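Local coordinates for GTP-binding protein (Pyrococcus horikoshii, PDB 1WXQ), which probably binds GTP and may hydrolyse nucleotides, combining an Obg-type GTPase region with a TGS domain, at residues A[163-168]-A[177-182]; A[343-348]-A[355-360]. All coordinates share one frame; numbering follows the deposited sequence.

Interaction 1. Residues A[163-168]-A[177-182]; sequences KLESAI and VNENDV
The carboxylates of Glu-165 and Glu-179 are the flat groups here, and their planes stand 62° apart. Neither stacks on the other. The Glu-179 carboxylate lies against the backbone and CB of Ser-166, with OE1 3.5 Å from Ser-166 CB. Its OE2 faces the CG of Glu-165. Glu-179 gets there because its CG is anti to the backbone N (chi1 -179°) and the chain runs on extended. The aliphatic parts of the two glutamates meet, Glu-165 CB lying 3.7 Å from Glu-179 CG. The Glu-165 chain then bends at chi2 (-82°) and carries its carboxylate away. Lys-163 NZ stays 4.5 Å from Glu-179 OE2, beyond a salt bridge, so any attraction is probably modest. Deeper in, Val-182 sets CG1 3.5 Å from Glu-165 CA. Val-182 CG1 is also 4.1 Å from Ile-168 CB. This is helix-helix packing at the first turns of helices 164-171 and 179-188, within the Obg-type G region. Ile-168 also touches Phe-206 of helix 200-214 and Phe-153 of helix 151-154. Glu-165 also touches Trp-183 of helix 179-188.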
loop_
_atom_site.group_PDB
_atom_site.type_symbol
_atom_site.label_atom_id
_atom_site.label_comp_id
_atom_site.label_asym_id
_atom_site.label_seq_id
_atom_site.Cartn_x
_atom_site.Cartn_y
_atom_site.Cartn_z
ATOM N N LYS A 163 -8.937 24.400 -15.747
ATOM C CA LYS A 163 -7.706 23.641 -15.736
ATOM C C LYS A 163 -8.002 22.138 -15.819
ATOM O O LYS A 163 -8.673 21.574 -14.963
ATOM C CB LYS A 163 -6.977 24.076 -14.442
ATOM C CG LYS A 163 -5.501 23.677 -14.351
ATOM C CD LYS A 163 -4.563 24.697 -15.042
ATOM C CE LYS A 163 -3.172 24.723 -14.407
ATOM N NZ LYS A 163 -3.215 25.317 -13.055
ATOM N N LEU A 164 -7.553 21.571 -16.957
ATOM C CA LEU A 164 -7.959 20.212 -17.312
ATOM C C LEU A 164 -7.618 19.187 -16.225
ATOM O O LEU A 164 -8.473 18.468 -15.724
ATOM C CB LEU A 164 -7.263 19.835 -18.619
ATOM C CG LEU A 164 -7.610 18.419 -19.074
ATOM C CD1 LEU A 164 -9.103 18.251 -19.366
ATOM C CD2 LEU A 164 -6.875 18.008 -20.349
ATOM N N GLU A 165 -6.379 19.322 -15.759
ATOM C CA GLU A 165 -5.948 18.573 -14.584
ATOM C C GLU A 165 -6.900 18.688 -13.394
ATOM O O GLU A 165 -7.308 17.674 -12.831
ATOM C CB GLU A 165 -4.538 18.995 -14.159
ATOM C CG GLU A 165 -4.155 20.409 -14.548
ATOM C CD GLU A 165 -3.678 20.514 -15.991
ATOM O OE1 GLU A 165 -2.646 19.877 -16.315
ATOM O OE2 GLU A 165 -4.326 21.234 -16.793
ATOM N N SER A 166 -7.266 19.907 -13.015
ATOM C CA SER A 166 -8.167 20.111 -11.878
ATOM C C SER A 166 -9.557 19.549 -12.106
ATOM O O SER A 166 -10.166 18.991 -11.198
ATOM C CB SER A 166 -8.282 21.607 -11.539
ATOM O OG SER A 166 -9.332 21.842 -10.599
ATOM N N ALA A 167 -10.064 19.704 -13.321
ATOM C CA ALA A 167 -11.399 19.212 -13.650
ATOM C C ALA A 167 -11.472 17.685 -13.625
ATOM O O ALA A 167 -12.432 17.110 -13.111
ATOM C CB ALA A 167 -11.825 19.739 -15.015
ATOM N N ILE A 168 -10.477 17.022 -14.202
ATOM C CA ILE A 168 -10.482 15.560 -14.183
ATOM C C ILE A 168 -10.277 15.143 -12.731
ATOM O O ILE A 168 -10.994 14.282 -12.212
ATOM C CB ILE A 168 -9.357 14.969 -15.063
ATOM C CG1 ILE A 168 -9.629 15.276 -16.536
ATOM C CG2 ILE A 168 -9.251 13.491 -14.839
ATOM C CD1 ILE A 168 -8.527 14.818 -17.476
ATOM N N VAL A 177 -7.549 10.356 -6.588
ATOM C CA VAL A 177 -6.654 10.994 -7.557
ATOM C C VAL A 177 -6.294 12.478 -7.228
ATOM O O VAL A 177 -7.183 13.247 -6.900
ATOM C CB VAL A 177 -7.299 10.925 -8.967
ATOM C CG1 VAL A 177 -6.433 11.665 -9.964
ATOM C CG2 VAL A 177 -7.486 9.472 -9.416
ATOM N N ASN A 178 -5.006 12.855 -7.306
ATOM C CA ASN A 178 -4.384 14.128 -7.118
ATOM C C ASN A 178 -4.509 14.873 -8.414
ATOM O O ASN A 178 -4.426 14.306 -9.497
ATOM C CB ASN A 178 -2.908 13.897 -6.788
ATOM C CG ASN A 178 -2.643 14.312 -5.363
ATOM O OD1 ASN A 178 -2.397 15.477 -5.062
ATOM N ND2 ASN A 178 -2.698 13.317 -4.463
ATOM N N GLU A 179 -4.421 16.186 -8.351
ATOM C CA GLU A 179 -4.286 16.975 -9.528
ATOM C C GLU A 179 -2.873 16.718 -10.044
ATOM O O GLU A 179 -2.604 16.976 -11.208
ATOM C CB GLU A 179 -4.427 18.450 -9.209
ATOM C CG GLU A 179 -4.311 19.290 -10.463
ATOM C CD GLU A 179 -4.473 20.773 -10.198
ATOM O OE1 GLU A 179 -5.436 21.160 -9.486
ATOM O OE2 GLU A 179 -3.639 21.552 -10.714
ATOM N N ASN A 180 -1.964 16.241 -9.188
ATOM C CA ASN A 180 -0.595 15.963 -9.634
ATOM C C ASN A 180 -0.561 14.651 -10.396
ATOM O O ASN A 180 0.187 14.517 -11.360
ATOM C CB ASN A 180 0.385 15.889 -8.455
ATOM C CG ASN A 180 1.750 15.344 -8.862
ATOM O OD1 ASN A 180 2.191 14.297 -8.370
ATOM N ND2 ASN A 180 2.422 16.047 -9.765
ATOM N N ASP A 181 -1.374 13.688 -9.964
ATOM C CA ASP A 181 -1.411 12.386 -10.632
ATOM C C ASP A 181 -1.932 12.607 -12.048
ATOM O O ASP A 181 -1.423 12.033 -13.013
ATOM C CB ASP A 181 -2.330 11.395 -9.893
ATOM C CG ASP A 181 -1.915 11.160 -8.446
ATOM O OD1 ASP A 181 -0.703 11.051 -8.173
ATOM O OD2 ASP A 181 -2.803 11.068 -7.573
ATOM N N VAL A 182 -2.948 13.456 -12.157
ATOM C CA VAL A 182 -3.549 13.776 -13.442
ATOM C C VAL A 182 -2.525 14.471 -14.326
ATOM O O VAL A 182 -2.370 14.134 -15.499
ATOM C CB VAL A 182 -4.764 14.713 -13.279
ATOM C CG1 VAL A 182 -5.286 15.111 -14.628
ATOM C CG2 VAL A 182 -5.855 14.032 -12.457
#

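Interaction 2. Residues A[343-348]-A[355-360]; sequences FLMKKG and AFKVHT
The carbonyl O of Leu-344 lies 3.3 Å from Lys-357 NZ, the closest polar approach between 343-348 and 355-360. The contact belongs to the TGS domain, a ubiquitin-like fold in which helix 351-358 packs on a mixed sheet. Strand 343-346 is an outermost strand of that sheet. It pairs antiparallel with strand 319-325, through backbone bonds of Phe-343 with Val-322 and of Met-345 with Ile-320.

Lys-357 makes most of the contact on the helix side. Its CG is anti to the carbonyl carbon (chi1 -84°), and the chain bends at chi2 and again at chi4. The first torsion sets CG against Met-345; the later bends bring NZ toward the strand backbone. Met-345, a selenomethionine, reaches toward Lys-357 tip to tip. Its SE is 3.8 Å from Lys-357 CG, and its CE is 3.9 Å from the same carbon. The SE atom also sits beside NZ. Met-345 is buried and further touches Val-322, Asp-353 and Leu-384. Lys-357 is exposed and meets buried Met-345 through its aliphatic CG.

The first bond of the Phe-343 side chain points toward the helix. The side chain also touches Leu-354, one turn before Val-358, and Pro-324 on the paired strand. Val-358 CG2 comes obliquely to the ring, 4.3 Å from Phe-343 CE2. Lys-357 CB lies over one face of the ring, offset toward the rim, and is 4.2 Å from Phe-343 CD1.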
loop_
_atom_site.group_PDB
_atom_site.type_symbol
_atom_site.label_atom_id
_atom_site.label_comp_id
_atom_site.label_asym_id
_atom_site.label_seq_id
_atom_site.Cartn_x
_atom_site.Cartn_y
_atom_site.Cartn_z
ATOM N N PHE A 343 5.340 8.583 11.862
ATOM C CA PHE A 343 4.516 8.864 10.697
ATOM C C PHE A 343 5.080 8.258 9.416
ATOM O O PHE A 343 6.293 8.244 9.182
ATOM C CB PHE A 343 4.326 10.376 10.541
ATOM C CG PHE A 343 3.457 10.981 11.613
ATOM C CD1 PHE A 343 2.078 10.817 11.584
ATOM C CD2 PHE A 343 4.024 11.671 12.682
ATOM C CE1 PHE A 343 1.269 11.331 12.609
ATOM C CE2 PHE A 343 3.225 12.188 13.713
ATOM C CZ PHE A 343 1.849 12.016 13.675
ATOM N N LEU A 344 4.180 7.711 8.612
ATOM C CA LEU A 344 4.540 7.134 7.334
ATOM C C LEU A 344 4.556 8.327 6.371
ATOM O O LEU A 344 3.510 8.895 6.051
ATOM C CB LEU A 344 3.474 6.115 6.910
ATOM C CG LEU A 344 3.359 4.706 7.525
ATOM C CD1 LEU A 344 2.385 3.800 6.763
ATOM C CD2 LEU A 344 4.754 4.095 7.556
HETATM N N MSE A 345 5.748 8.727 5.945
HETATM C CA MSE A 345 5.906 9.836 5.015
HETATM C C MSE A 345 6.252 9.300 3.625
HETATM O O MSE A 345 6.933 8.287 3.495
HETATM C CB MSE A 345 7.041 10.755 5.471
HETATM C CG MSE A 345 6.916 11.239 6.903
HETATM SE SE MSE A 345 5.181 11.996 7.210
HETATM C CE MSE A 345 5.391 13.606 6.142
ATOM N N LYS A 346 5.790 9.992 2.593
ATOM C CA LYS A 346 6.110 9.595 1.251
ATOM C C LYS A 346 7.523 10.033 0.951
ATOM O O LYS A 346 7.969 11.098 1.357
ATOM C CB LYS A 346 5.134 10.293 0.304
ATOM C CG LYS A 346 5.499 10.081 -1.165
ATOM C CD LYS A 346 4.917 8.782 -1.725
ATOM C CE LYS A 346 5.326 8.537 -3.180
ATOM N NZ LYS A 346 4.622 7.366 -3.700
ATOM N N LYS A 347 8.317 9.202 0.281
ATOM C CA LYS A 347 9.704 9.595 0.009
ATOM C C LYS A 347 9.637 10.882 -0.811
ATOM O O LYS A 347 8.816 11.005 -1.729
ATOM C CB LYS A 347 10.471 8.493 -0.751
ATOM C CG LYS A 347 10.753 7.233 0.087
ATOM C CD LYS A 347 11.632 6.216 -0.653
ATOM C CE LYS A 347 12.207 5.116 0.280
ATOM N NZ LYS A 347 11.210 4.168 0.919
ATOM N N GLY A 348 10.479 11.846 -0.448
ATOM C CA GLY A 348 10.493 13.135 -1.124
ATOM C C GLY A 348 9.897 14.188 -0.199
ATOM O O GLY A 348 9.887 15.389 -0.492
ATOM N N ALA A 355 5.717 18.423 9.620
ATOM C CA ALA A 355 5.054 19.360 10.535
ATOM C C ALA A 355 3.535 19.328 10.328
ATOM O O ALA A 355 2.768 19.290 11.291
ATOM C CB ALA A 355 5.575 20.788 10.311
ATOM N N PHE A 356 3.103 19.326 9.069
ATOM C CA PHE A 356 1.670 19.305 8.778
ATOM C C PHE A 356 0.978 18.032 9.236
ATOM O O PHE A 356 -0.181 18.070 9.664
ATOM C CB PHE A 356 1.417 19.557 7.288
ATOM C CG PHE A 356 1.471 21.014 6.916
ATOM C CD1 PHE A 356 0.453 21.882 7.303
ATOM C CD2 PHE A 356 2.548 21.530 6.203
ATOM C CE1 PHE A 356 0.511 23.244 6.978
ATOM C CE2 PHE A 356 2.611 22.890 5.877
ATOM C CZ PHE A 356 1.589 23.744 6.267
ATOM N N LYS A 357 1.674 16.906 9.164
ATOM C CA LYS A 357 1.071 15.670 9.631
ATOM C C LYS A 357 0.667 15.847 11.089
ATOM O O LYS A 357 -0.380 15.358 11.503
ATOM C CB LYS A 357 2.043 14.492 9.501
ATOM C CG LYS A 357 2.059 13.869 8.131
ATOM C CD LYS A 357 0.653 13.525 7.668
ATOM C CE LYS A 357 0.693 12.712 6.380
ATOM N NZ LYS A 357 1.477 11.451 6.578
ATOM N N VAL A 358 1.496 16.551 11.859
ATOM C CA VAL A 358 1.194 16.792 13.263
ATOM C C VAL A 358 0.043 17.801 13.347
ATOM O O VAL A 358 -1.053 17.464 13.800
ATOM C CB VAL A 358 2.416 17.363 14.042
ATOM C CG1 VAL A 358 2.080 17.447 15.540
ATOM C CG2 VAL A 358 3.655 16.499 13.811
ATOM N N HIS A 359 0.277 19.033 12.902
ATOM C CA HIS A 359 -0.778 20.039 12.965
ATOM C C HIS A 359 -0.589 21.226 12.022
ATOM O O HIS A 359 0.532 21.671 11.790
ATOM C CB HIS A 359 -0.910 20.550 14.399
ATOM C CG HIS A 359 -2.177 21.300 14.661
ATOM N ND1 HIS A 359 -3.424 20.754 14.437
ATOM C CD2 HIS A 359 -2.394 22.539 15.166
ATOM C CE1 HIS A 359 -4.354 21.622 14.797
ATOM N NE2 HIS A 359 -3.755 22.713 15.242
ATOM N N THR A 360 -1.707 21.729 11.498
ATOM C CA THR A 360 -1.729 22.871 10.588
ATOM C C THR A 360 -0.756 23.988 10.984
ATOM O O THR A 360 0.104 24.380 10.187
ATOM C CB THR A 360 -3.162 23.502 10.499
ATOM O OG1 THR A 360 -4.028 22.656 9.740
ATOM C CG2 THR A 360 -3.115 24.871 9.831
#

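How the interactions relate
The two contacts lie in different parts of the chain, with centres 22 Å apart. Their nearest atoms are about 8 Å apart, and they do not touch. Interaction 1 joins two helices of the Obg-type G region and is partly buried. Interaction 2 joins an edge strand and a helix of the TGS domain and is a surface contact. No structural element is common to both. In each, a long charged side chain adds contacts through its aliphatic carbons. In 163-168/177-182 that chain is acidic and meets a helix backbone. In 343-348/355-360 it is basic and meets a selenium atom and an aromatic ring.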